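Local coordinates for twitching motility pilus retraction protein (Geobacter sulfurreducens PCA, PDB 5ZFQ) that is a retraction ATPase motor of type IV pili, probably using ATP hydrolysis to power pilus retraction as a six-subunit assembly, at residues 27-32 / 44-49; 50-55 / 63-68. One frame throughout, in Å; residues are numbered along the deposited sequence.

Both contacts lie in the N-terminal part of the chain, within one antiparallel sheet and the helices that cover it, and their centres are about 7 Å apart. Contact 1 lays helix 29-38 on strand 43-46; contact 2 closes the base of the hairpin that follows. Two probable backbone hydrogen bonds join them, from H45 N to Q53 O at 2.7 Å and from N49 N to L68 O at 2.8 Å. Between these, I46 CG2 packs on L68 CD1 at 3.5 Å. The probable P-loop, between strand 150-155 and helix 162-176, belongs to the other sheet of the chain; both contacts also touch the second subunit.

Contact 1 (27-32 / 44-49); sequences ANMHQL and LHITTN
M29 and L32, both on the first turn of helix 29-38, reach across to L44 and I46 of strand 43-46. The M29 chain bends at its second and third torsions (chi2 -62°, chi3 -76°), which turns its methyl end back toward the strand, so that CE lies 3.9 Å from L44 CD2 as the two side chains cross obliquely. CD2 of L44 also touches L32, 4.1 Å from its CB, and so contacts both helix residues. Farther along, the methyl CD1 of L32 touches CD1 of I46 at 4.0 Å, the two side chains crossing at a slant. A flexible thioether and branched aliphatics suit this buried layer, which is typical of a helix packed on the face of an antiparallel sheet; L76 of helix 70-79 and F122 of strand 117-125 extend it. H45, between the two strand residues, turns to the other face and meets D222 of the second subunit. A capping box starts the helix: Q31 N donates to N28 OD1 at 2.9 Å, almost straight on to the side-chain carbonyl, and N28 N returns a bond to Q31 OE1, also 2.9 Å long but with the donor tilted from the amide plane.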
# COMPACT_ATOMS: atom_id res chain seq x y z
N ALA A 27 -26.07 -43.58 13.99
CA ALA A 27 -26.97 -43.09 12.96
C ALA A 27 -26.24 -42.20 11.92
O ALA A 27 -25.24 -41.54 12.23
CB ALA A 27 -28.09 -42.33 13.60
N ASN A 28 -26.72 -42.20 10.68
CA ASN A 28 -26.10 -41.38 9.65
C ASN A 28 -26.86 -40.07 9.54
O ASN A 28 -27.91 -39.92 10.18
CB ASN A 28 -26.06 -42.12 8.30
CG ASN A 28 -27.45 -42.51 7.77
OD1 ASN A 28 -28.39 -41.73 7.84
ND2 ASN A 28 -27.56 -43.73 7.22
N MET A 29 -26.34 -39.14 8.72
CA MET A 29 -26.90 -37.79 8.62
C MET A 29 -28.33 -37.81 8.04
O MET A 29 -29.17 -36.98 8.40
CB MET A 29 -26.01 -36.87 7.77
CG MET A 29 -24.77 -36.36 8.49
SD MET A 29 -25.13 -35.32 9.95
CE MET A 29 -25.62 -33.77 9.21
N HIS A 30 -28.60 -38.76 7.15
CA HIS A 30 -29.93 -38.87 6.58
C HIS A 30 -30.94 -39.08 7.71
O HIS A 30 -31.90 -38.32 7.83
CB HIS A 30 -29.99 -40.02 5.57
CG HIS A 30 -31.26 -40.07 4.80
ND1 HIS A 30 -32.44 -40.53 5.35
CD2 HIS A 30 -31.55 -39.71 3.53
CE1 HIS A 30 -33.40 -40.47 4.44
NE2 HIS A 30 -32.89 -39.97 3.33
N GLN A 31 -30.71 -40.11 8.53
CA GLN A 31 -31.47 -40.33 9.76
C GLN A 31 -31.55 -39.08 10.62
O GLN A 31 -32.63 -38.72 11.10
CB GLN A 31 -30.83 -41.44 10.59
CG GLN A 31 -30.98 -42.79 10.00
CD GLN A 31 -30.23 -43.83 10.82
OE1 GLN A 31 -29.02 -44.00 10.67
NE2 GLN A 31 -30.96 -44.55 11.68
N LEU A 32 -30.42 -38.43 10.83
CA LEU A 32 -30.38 -37.29 11.74
C LEU A 32 -31.20 -36.10 11.22
O LEU A 32 -31.92 -35.46 11.97
CB LEU A 32 -28.92 -36.87 12.02
CG LEU A 32 -28.14 -37.82 12.96
CD1 LEU A 32 -26.72 -37.32 13.21
CD2 LEU A 32 -28.88 -38.03 14.28
N LEU A 44 -29.59 -28.35 13.57
CA LEU A 44 -28.99 -29.59 14.04
C LEU A 44 -27.52 -29.36 14.41
O LEU A 44 -26.74 -28.81 13.61
CB LEU A 44 -29.12 -30.70 12.99
CG LEU A 44 -28.30 -31.96 13.26
CD1 LEU A 44 -28.86 -32.75 14.48
CD2 LEU A 44 -28.21 -32.84 12.00
N HIS A 45 -27.14 -29.73 15.63
CA HIS A 45 -25.76 -29.51 16.05
C HIS A 45 -25.02 -30.81 16.20
O HIS A 45 -25.48 -31.73 16.86
CB HIS A 45 -25.71 -28.72 17.35
CG HIS A 45 -26.09 -27.29 17.19
ND1 HIS A 45 -25.15 -26.30 17.00
CD2 HIS A 45 -27.30 -26.68 17.15
CE1 HIS A 45 -25.77 -25.14 16.87
NE2 HIS A 45 -27.07 -25.34 16.96
N ILE A 46 -23.85 -30.85 15.55
CA ILE A 46 -22.98 -32.03 15.58
C ILE A 46 -21.63 -31.63 16.17
O ILE A 46 -20.77 -31.07 15.49
CB ILE A 46 -22.76 -32.64 14.16
CG1 ILE A 46 -24.11 -32.91 13.47
CG2 ILE A 46 -21.89 -33.88 14.24
CD1 ILE A 46 -24.98 -33.91 14.24
N THR A 47 -21.45 -31.94 17.45
CA THR A 47 -20.21 -31.59 18.09
C THR A 47 -19.88 -32.68 19.09
O THR A 47 -20.78 -33.41 19.52
CB THR A 47 -20.32 -30.21 18.76
OG1 THR A 47 -19.01 -29.71 19.02
CG2 THR A 47 -21.11 -30.30 20.06
N THR A 48 -18.61 -32.79 19.46
CA THR A 48 -18.17 -33.89 20.32
C THR A 48 -18.60 -33.77 21.79
O THR A 48 -18.81 -32.68 22.30
CB THR A 48 -16.64 -34.03 20.29
OG1 THR A 48 -16.04 -32.81 20.76
CG2 THR A 48 -16.16 -34.33 18.87
N ASN A 49 -18.72 -34.93 22.44
CA ASN A 49 -19.04 -35.06 23.88
C ASN A 49 -20.46 -34.63 24.17
O ASN A 49 -20.84 -34.40 25.30
CB ASN A 49 -18.04 -34.29 24.75
CG ASN A 49 -16.62 -34.76 24.52
OD1 ASN A 49 -16.35 -35.96 24.44
ND2 ASN A 49 -15.70 -33.81 24.38

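Contact 2 (50-55 / 63-68); sequences SPPQIR and LEMPPL
S50 and L68, and then P52 and L63, pair across two antiparallel backbone runs, with a longer excursion on the second run between the two bonds. L63 N gives P52 O a nearly straight bond of 2.9 Å (175° at the hydrogen), whereas L68 N reaches S50 O at 3.0 Å from above the carbonyl plane, 61° out of it. P51 and P52 have no N-H to offer, so this run pairs here through its carbonyls alone.

The P52 ring is gripped from two sides. M65 crosses it at about a right angle, with CG 3.8 Å from P52 CD, because its first torsion (chi1 41°) sets CG between the backbone N and the carbonyl carbon. L68 comes in obliquely, its CD2 3.7 Å from the same P52 CD. An alanine in place of L68 removes both methyls and would probably open a gap against that face of P52 and against I46, while the backbone bond to S50 could remain. On the M65 side of P52, L63 divides its branches: CD1 lies 4.0 Å from P52 CB, and CD2 meets I54 CD1 at 3.8 Å, the two side chains crossing at about a right angle. L32 of helix 29-38 touches both L63 and M65, so apolar side chains suit this buried layer. Facing away from this layer, S50 OG donates to P51 O at 2.7 Å, a bond that fixes the rotation of the hydroxyl; Q53 NE2 adds a weak bond to S50 OG.

An inverse gamma turn centred on E64 bends the second run outward, and the whole forms the base of the beta hairpin of strands 53-56 and 59-62, at the edge of the antiparallel sheet, where the chain leaves for helix 70-79.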
# COMPACT_ATOMS: atom_id res chain seq x y z
N SER A 50 -21.24 -34.54 23.11
CA SER A 50 -22.66 -34.24 23.20
C SER A 50 -23.39 -35.13 22.21
O SER A 50 -22.88 -35.39 21.13
CB SER A 50 -22.92 -32.76 22.89
OG SER A 50 -24.27 -32.54 22.56
N PRO A 51 -24.58 -35.61 22.59
CA PRO A 51 -25.42 -36.23 21.56
C PRO A 51 -25.76 -35.19 20.51
O PRO A 51 -25.70 -33.99 20.79
CB PRO A 51 -26.68 -36.65 22.33
CG PRO A 51 -26.31 -36.55 23.81
CD PRO A 51 -25.26 -35.49 23.89
N PRO A 52 -26.13 -35.63 19.30
CA PRO A 52 -26.69 -34.66 18.38
C PRO A 52 -27.78 -33.85 19.06
O PRO A 52 -28.58 -34.41 19.83
CB PRO A 52 -27.26 -35.53 17.27
CG PRO A 52 -26.36 -36.74 17.28
CD PRO A 52 -26.09 -36.99 18.73
N GLN A 53 -27.76 -32.54 18.85
CA GLN A 53 -28.79 -31.67 19.40
C GLN A 53 -29.60 -31.03 18.29
O GLN A 53 -29.04 -30.60 17.27
CB GLN A 53 -28.16 -30.61 20.29
CG GLN A 53 -27.33 -31.19 21.41
CD GLN A 53 -27.87 -30.79 22.78
OE1 GLN A 53 -28.98 -30.29 22.90
NE2 GLN A 53 -27.09 -31.05 23.81
N ILE A 54 -30.93 -30.99 18.44
CA ILE A 54 -31.75 -30.20 17.51
C ILE A 54 -32.39 -29.02 18.25
O ILE A 54 -32.57 -29.06 19.47
CB ILE A 54 -32.87 -31.02 16.82
CG1 ILE A 54 -33.92 -31.47 17.86
CG2 ILE A 54 -32.27 -32.18 15.96
CD1 ILE A 54 -34.91 -32.52 17.35
N ARG A 55 -32.70 -27.96 17.51
CA ARG A 55 -33.36 -26.81 18.09
C ARG A 55 -34.79 -26.79 17.60
O ARG A 55 -35.02 -26.83 16.40
CB ARG A 55 -32.65 -25.49 17.73
CG ARG A 55 -33.25 -24.26 18.44
CD ARG A 55 -32.66 -22.94 17.99
NE ARG A 55 -31.21 -22.83 18.16
CZ ARG A 55 -30.58 -22.54 19.30
NH1 ARG A 55 -31.27 -22.32 20.41
NH2 ARG A 55 -29.25 -22.46 19.33
N LEU A 63 -30.82 -35.40 21.30
CA LEU A 63 -31.45 -36.65 20.83
C LEU A 63 -31.16 -37.84 21.77
O LEU A 63 -30.18 -37.85 22.52
CB LEU A 63 -31.01 -37.02 19.40
CG LEU A 63 -31.34 -36.08 18.22
CD1 LEU A 63 -31.03 -36.73 16.86
CD2 LEU A 63 -32.78 -35.53 18.27
N GLU A 64 -32.03 -38.85 21.73
CA GLU A 64 -31.86 -40.00 22.60
C GLU A 64 -30.82 -40.98 22.03
O GLU A 64 -31.15 -42.09 21.61
CB GLU A 64 -33.20 -40.70 22.82
CG GLU A 64 -33.19 -41.68 23.99
CD GLU A 64 -34.36 -42.65 23.97
OE1 GLU A 64 -35.49 -42.23 23.68
OE2 GLU A 64 -34.13 -43.85 24.25
N MET A 65 -29.55 -40.55 22.01
CA MET A 65 -28.43 -41.39 21.57
C MET A 65 -27.16 -40.98 22.34
O MET A 65 -27.13 -39.91 22.96
CB MET A 65 -28.22 -41.29 20.04
CG MET A 65 -28.36 -39.91 19.44
SD MET A 65 -28.50 -39.96 17.63
CE MET A 65 -30.12 -40.71 17.38
N PRO A 66 -26.11 -41.83 22.33
CA PRO A 66 -24.90 -41.52 23.11
C PRO A 66 -24.15 -40.29 22.61
O PRO A 66 -24.40 -39.83 21.49
CB PRO A 66 -24.05 -42.79 22.95
CG PRO A 66 -24.55 -43.44 21.73
CD PRO A 66 -26.03 -43.17 21.72
N PRO A 67 -23.24 -39.74 23.43
CA PRO A 67 -22.46 -38.60 22.93
C PRO A 67 -21.62 -38.96 21.69
O PRO A 67 -21.21 -40.12 21.51
CB PRO A 67 -21.55 -38.23 24.12
CG PRO A 67 -22.12 -38.93 25.29
CD PRO A 67 -22.81 -40.15 24.78
N LEU A 68 -21.38 -37.97 20.84
CA LEU A 68 -20.52 -38.16 19.68
C LEU A 68 -19.03 -38.11 20.05
O LEU A 68 -18.63 -37.29 20.87
CB LEU A 68 -20.81 -37.08 18.64
CG LEU A 68 -22.25 -36.93 18.18
CD1 LEU A 68 -22.29 -35.83 17.14
CD2 LEU A 68 -22.78 -38.22 17.62